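Local coordinates for TATA-box-binding protein (Methanococcus jannaschii, PDB 2Z8U) that probably binds the TATA box of archaeal promoters and acts as a general factor for starting transcription by RNA polymerase, at residues L165-E168 with E169-K172; E79-I82 with A83-I87. All blocks are in the same frame, centred on the assembly; numbering follows the deposited sequence.

How the contacts relate
Contact 2 comes first along the chain. It lies on helix 77-94, after strand 68-72 of the first repeat. It ties successive turns of that helix, joining residues one turn apart, and closes no loop. The chain then passes through strand 105-114 into the second repeat. Contact 1 follows strand 159-163. It ties the short loop after that strand to the first turn of the matching helix, 168-183. The two neither nest nor cross; they lie in series, their centres 22 Å apart and their nearest atoms about 12 Å apart. In the TBP saddle both helices lie on the convex side of the sheet, away from the DNA-binding face.

Contact 1. Residues L165-E168 with E169-K172; sequences LKSE and EDAK
Glu-169 OE2 lies 3.8 Å from Glu-168 CB at the start of helix 168-183. The two carboxylates do not touch: Glu-169 OE2 is 4.5 Å from Glu-168 OE1. One water donates weakly to both oxygens and may soften this meeting of like charges. Ser-167 is the N-cap: Asp-170 N donates to its OG at 2.9 Å (165°). The Ser-167 hydroxyl sits between the residue's backbone N and carbonyl carbon (chi1 80°), turned to the first helical turn, though its exact place is less sure. Asp-170 OD2 accepts from another water at 2.7 Å, and that water accepts from Lys-166 N. Asp-170 OD1 forms a salt bridge with Arg-173. Ala-171 N donates to Ser-167 O at 3.0 Å. Its CB packs on Leu-165 CD1 at 3.7 Å, while Leu-165 CD2 lies against the Ala-171 backbone. Leu-165 also touches Met-109 and Ala-111 of strand 105-114, which seats the loop on the sheet. Lys-172 N donates to Glu-168 O at 3.2 Å. Its extended side chain crosses that of Glu-168 obliquely, and NZ makes a weak salt bridge to Glu-168 OE1 at 3.4 Å. With an alanine in place of Glu-168, Lys-172 NZ would probably lose its carboxylate mate and turn more freely. Three acids at this N-terminus are likely to suit the helix dipole, and the serine cap probably satisfies the N-H of Asp-170.

Contact 2. Residues E79-I82 with A83-I87; sequences EAEI and AIKKI
Glu-81 and Lys-85 form a salt bridge one turn apart on helix 77-94. Lys-85 NZ donates to Glu-81 OE2 at 2.7 Å. It comes from above the carboxylate plane, 35° out of it. The two side chains lie side by side and point the same way. Glu-81 is extended, with CG anti to the backbone N (chi1 -173°). Lys-85 bends only at its last torsion (chi4 67°), which turns NZ to the acid. The same four-residue spacing lays Ile-82 and Lys-86 side by side, Ile-82 CG2 to Lys-86 CE at 3.8 Å.

The backbone sets this spacing. Lys-85 N donates to Glu-81 O at 2.8 Å and Lys-86 N to Ile-82 O at 3.1 Å. Ile-84 N donates to Ala-80 O at 2.9 Å, while Ile-84 CG1 rests against the same oxygen at 3.4 Å. Ala-83 N completes the set with Glu-79 O at 3.1 Å.

Further out, the buried side chains fix the helix on the sheet. Ala-80 and Ile-84 meet Val-20, and Ala-83 meets Leu-54 and Val-59. Glu-81 and Lys-85 border the loop at Ile-104 and Pro-102. Near the helix start, Glu-79 OE2 accepts from Lys-75 N. The helix is thus amphipathic: Ala-80, Ala-83, Ile-84 and Ile-87 face the sheet, while Ile-82 lies on the exposed side with Lys-86. The opposite charges of Glu-81 and Lys-85 pair within one turn, so each has its mate on the helix itself.

Contact 1. Residues L165-E168 with E169-K172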
ATOM      1  N   LEU B 165       1.557  20.978  19.236  1.00 33.10           N
ATOM      2  CA  LEU B 165       1.580  22.442  19.169  1.00 33.66           C
ATOM      3  C   LEU B 165       2.959  23.074  19.087  1.00 33.80           C
ATOM      4  O   LEU B 165       3.871  22.648  19.779  1.00 34.71           O
ATOM      5  CB  LEU B 165       0.910  23.004  20.409  1.00 33.40           C
ATOM      6  CG  LEU B 165      -0.600  22.863  20.436  1.00 35.18           C
ATOM      7  CD1 LEU B 165      -1.092  22.948  21.866  1.00 33.12           C
ATOM      8  CD2 LEU B 165      -1.201  23.939  19.564  1.00 34.85           C
ATOM      9  N   LYS B 166       3.076  24.126  18.277  1.00 33.52           N
ATOM     10  CA  LYS B 166       4.309  24.912  18.168  1.00 33.71           C
ATOM     11  C   LYS B 166       4.209  26.256  18.881  1.00 33.54           C
ATOM     12  O   LYS B 166       5.219  26.952  19.057  1.00 32.62           O
ATOM     13  CB  LYS B 166       4.674  25.128  16.700  1.00 34.36           C
ATOM     14  CG  LYS B 166       4.738  23.831  15.903  1.00 36.10           C
ATOM     15  CD  LYS B 166       6.084  23.156  16.099  1.00 39.65           C
ATOM     16  CE  LYS B 166       6.115  21.774  15.449  1.00 40.29           C
ATOM     17  NZ  LYS B 166       7.431  21.133  15.665  1.00 38.70           N
ATOM     18  N   SER B 167       2.996  26.624  19.290  1.00 32.95           N
ATOM     19  CA  SER B 167       2.799  27.907  19.955  1.00 33.63           C
ATOM     20  C   SER B 167       1.501  27.987  20.721  1.00 34.25           C
ATOM     21  O   SER B 167       0.506  27.307  20.412  1.00 33.85           O
ATOM     22  CB  SER B 167       2.876  29.083  18.967  1.00 33.46           C
ATOM     23  OG  SER B 167       1.652  29.222  18.264  1.00 32.63           O
ATOM     24  N   GLU B 168       1.535  28.841  21.734  1.00 35.56           N
ATOM     25  CA  GLU B 168       0.366  29.164  22.530  1.00 36.83           C
ATOM     26  C   GLU B 168      -0.760  29.765  21.657  1.00 36.56           C
ATOM     27  O   GLU B 168      -1.926  29.438  21.835  1.00 36.80           O
ATOM     28  CB  GLU B 168       0.800  30.107  23.662  1.00 38.13           C
ATOM     29  CG  GLU B 168      -0.049  30.019  24.913  1.00 41.09           C
ATOM     30  CD  GLU B 168      -1.136  31.065  24.942  1.00 45.20           C
ATOM     31  OE1 GLU B 168      -1.011  32.063  24.199  1.00 47.45           O
ATOM     32  OE2 GLU B 168      -2.111  30.886  25.707  1.00 47.22           O
ATOM     33  N   GLU B 169      -0.400  30.626  20.704  1.00 36.56           N
ATOM     34  CA  GLU B 169      -1.374  31.171  19.737  1.00 36.37           C
ATOM     35  C   GLU B 169      -2.048  30.087  18.894  1.00 35.18           C
ATOM     36  O   GLU B 169      -3.265  30.128  18.668  1.00 34.09           O
ATOM     37  CB  GLU B 169      -0.738  32.220  18.825  1.00 36.74           C
ATOM     38  CG  GLU B 169       0.708  31.951  18.416  1.00 40.94           C
ATOM     39  CD  GLU B 169       1.737  32.549  19.389  1.00 42.72           C
ATOM     40  OE1 GLU B 169       2.605  33.320  18.922  1.00 45.87           O
ATOM     41  OE2 GLU B 169       1.692  32.237  20.603  1.00 42.85           O
ATOM     42  N   ASP B 170      -1.259  29.125  18.425  1.00 34.19           N
ATOM     43  CA  ASP B 170      -1.832  27.956  17.742  1.00 34.72           C
ATOM     44  C   ASP B 170      -2.761  27.135  18.638  1.00 34.27           C
ATOM     45  O   ASP B 170      -3.684  26.519  18.140  1.00 34.54           O
ATOM     46  CB  ASP B 170      -0.751  27.022  17.202  1.00 33.93           C
ATOM     47  CG  ASP B 170      -0.178  27.475  15.872  1.00 36.99           C
ATOM     48  OD1 ASP B 170      -0.749  28.378  15.219  1.00 37.79           O
ATOM     49  OD2 ASP B 170       0.875  26.931  15.496  1.00 37.79           O
ATOM     50  N   ALA B 171      -2.487  27.082  19.941  1.00 34.49           N
ATOM     51  CA  ALA B 171      -3.348  26.319  20.873  1.00 33.63           C
ATOM     52  C   ALA B 171      -4.743  26.917  20.935  1.00 33.65           C
ATOM     53  O   ALA B 171      -5.758  26.193  20.965  1.00 32.40           O
ATOM     54  CB  ALA B 171      -2.727  26.278  22.284  1.00 33.72           C
ATOM     55  N   LYS B 172      -4.771  28.248  20.969  1.00 33.89           N
ATOM     56  CA  LYS B 172      -6.012  29.027  20.953  1.00 34.30           C
ATOM     57  C   LYS B 172      -6.801  28.795  19.667  1.00 34.73           C
ATOM     58  O   LYS B 172      -8.013  28.590  19.711  1.00 34.51           O
ATOM     59  CB  LYS B 172      -5.702  30.518  21.107  1.00 34.32           C
ATOM     60  CG  LYS B 172      -5.383  30.954  22.531  1.00 36.03           C
ATOM     61  CD  LYS B 172      -4.869  32.390  22.548  1.00 37.87           C
ATOM     62  CE  LYS B 172      -4.348  32.763  23.914  1.00 40.31           C
ATOM     63  NZ  LYS B 172      -3.713  34.114  23.890  1.00 40.09           N
TER
HETATM   64  O   HOH W   1       1.084  24.412  16.395  1.00 28.64           O
HETATM   65  O   HOH W   2       2.227  33.178  23.844  1.00 68.44           O

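Contact 2. Residues E79-I82 with A83-I87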
ATOM      1  N   GLU B  79      10.852  28.146  31.638  1.00 32.54           N
ATOM      2  CA  GLU B  79      11.330  27.191  32.628  1.00 32.75           C
ATOM      3  C   GLU B  79      12.425  26.278  32.050  1.00 32.66           C
ATOM      4  O   GLU B  79      13.444  25.995  32.713  1.00 32.37           O
ATOM      5  CB  GLU B  79      10.204  26.332  33.166  1.00 33.14           C
ATOM      6  CG  GLU B  79      10.696  25.310  34.187  1.00 35.21           C
ATOM      7  CD  GLU B  79       9.583  24.633  34.927  1.00 37.51           C
ATOM      8  OE1 GLU B  79       9.234  25.092  36.038  1.00 40.05           O
ATOM      9  OE2 GLU B  79       9.042  23.655  34.388  1.00 37.20           O
ATOM     10  N   ALA B  80      12.181  25.809  30.826  1.00 32.82           N
ATOM     11  CA  ALA B  80      13.144  24.999  30.095  1.00 33.23           C
ATOM     12  C   ALA B  80      14.450  25.766  29.886  1.00 33.50           C
ATOM     13  O   ALA B  80      15.510  25.222  30.120  1.00 32.81           O
ATOM     14  CB  ALA B  80      12.581  24.535  28.777  1.00 33.05           C
ATOM     15  N   GLU B  81      14.370  27.021  29.443  1.00 34.28           N
ATOM     16  CA  GLU B  81      15.591  27.821  29.210  1.00 34.72           C
ATOM     17  C   GLU B  81      16.426  28.005  30.490  1.00 34.23           C
ATOM     18  O   GLU B  81      17.670  27.957  30.459  1.00 33.45           O
ATOM     19  CB  GLU B  81      15.242  29.182  28.601  1.00 35.29           C
ATOM     20  CG  GLU B  81      16.525  29.972  28.194  1.00 36.14           C
ATOM     21  CD  GLU B  81      16.218  31.185  27.332  1.00 36.71           C
ATOM     22  OE1 GLU B  81      15.100  31.252  26.761  1.00 35.16           O
ATOM     23  OE2 GLU B  81      17.100  32.066  27.220  1.00 37.79           O
ATOM     24  N   ILE B  82      15.739  28.223  31.611  1.00 34.39           N
ATOM     25  CA  ILE B  82      16.408  28.335  32.908  1.00 34.79           C
ATOM     26  C   ILE B  82      17.188  27.057  33.234  1.00 34.83           C
ATOM     27  O   ILE B  82      18.362  27.132  33.601  1.00 33.91           O
ATOM     28  CB  ILE B  82      15.410  28.752  34.032  1.00 35.00           C
ATOM     29  CG1 ILE B  82      14.968  30.199  33.786  1.00 35.10           C
ATOM     30  CG2 ILE B  82      16.030  28.633  35.421  1.00 36.22           C
ATOM     31  CD1 ILE B  82      13.738  30.651  34.572  1.00 35.90           C
ATOM     32  N   ALA B  83      16.532  25.901  33.078  1.00 34.47           N
ATOM     33  CA  ALA B  83      17.175  24.610  33.284  1.00 34.91           C
ATOM     34  C   ALA B  83      18.366  24.418  32.374  1.00 34.62           C
ATOM     35  O   ALA B  83      19.418  23.981  32.832  1.00 34.86           O
ATOM     36  CB  ALA B  83      16.184  23.471  33.090  1.00 34.62           C
ATOM     37  N   ILE B  84      18.195  24.749  31.102  1.00 34.64           N
ATOM     38  CA  ILE B  84      19.283  24.599  30.115  1.00 34.55           C
ATOM     39  C   ILE B  84      20.460  25.507  30.488  1.00 34.38           C
ATOM     40  O   ILE B  84      21.603  25.065  30.505  1.00 33.58           O
ATOM     41  CB  ILE B  84      18.799  24.834  28.654  1.00 34.25           C
ATOM     42  CG1 ILE B  84      17.897  23.674  28.217  1.00 33.72           C
ATOM     43  CG2 ILE B  84      20.033  24.949  27.670  1.00 34.09           C
ATOM     44  CD1 ILE B  84      16.980  23.962  26.955  1.00 35.24           C
ATOM     45  N   LYS B  85      20.190  26.765  30.835  1.00 34.18           N
ATOM     46  CA  LYS B  85      21.293  27.654  31.201  1.00 35.02           C
ATOM     47  C   LYS B  85      22.083  27.206  32.464  1.00 35.00           C
ATOM     48  O   LYS B  85      23.265  27.483  32.595  1.00 33.57           O
ATOM     49  CB  LYS B  85      20.847  29.115  31.241  1.00 36.99           C
ATOM     50  CG  LYS B  85      20.756  29.729  29.820  1.00 38.14           C
ATOM     51  CD  LYS B  85      19.849  30.943  29.729  1.00 42.99           C
ATOM     52  CE  LYS B  85      20.053  31.710  28.370  1.00 44.76           C
ATOM     53  NZ  LYS B  85      19.620  31.013  27.053  1.00 45.96           N
ATOM     54  N   LYS B  86      21.410  26.512  33.377  1.00 34.87           N
ATOM     55  CA  LYS B  86      22.054  25.977  34.582  1.00 34.87           C
ATOM     56  C   LYS B  86      23.050  24.894  34.215  1.00 34.02           C
ATOM     57  O   LYS B  86      24.190  24.849  34.732  1.00 32.79           O
ATOM     58  CB  LYS B  86      20.986  25.403  35.516  1.00 34.60           C
ATOM     59  CG  LYS B  86      20.284  26.473  36.347  1.00 37.78           C
ATOM     60  CD  LYS B  86      19.251  25.884  37.303  1.00 38.33           C
ATOM     61  CE  LYS B  86      18.405  27.004  37.934  1.00 42.96           C
ATOM     62  NZ  LYS B  86      17.368  26.434  38.843  1.00 46.50           N
ATOM     63  N   ILE B  87      22.614  24.017  33.309  1.00 33.74           N
ATOM     64  CA  ILE B  87      23.490  22.968  32.750  1.00 33.86           C
ATOM     65  C   ILE B  87      24.669  23.581  31.988  1.00 33.68           C
ATOM     66  O   ILE B  87      25.814  23.138  32.170  1.00 32.18           O
ATOM     67  CB  ILE B  87      22.676  21.984  31.870  1.00 35.06           C
ATOM     68  CG1 ILE B  87      21.563  21.309  32.712  1.00 35.62           C
ATOM     69  CG2 ILE B  87      23.581  20.987  31.135  1.00 36.90           C
ATOM     70  CD1 ILE B  87      22.033  20.272  33.722  1.00 40.04           C
TER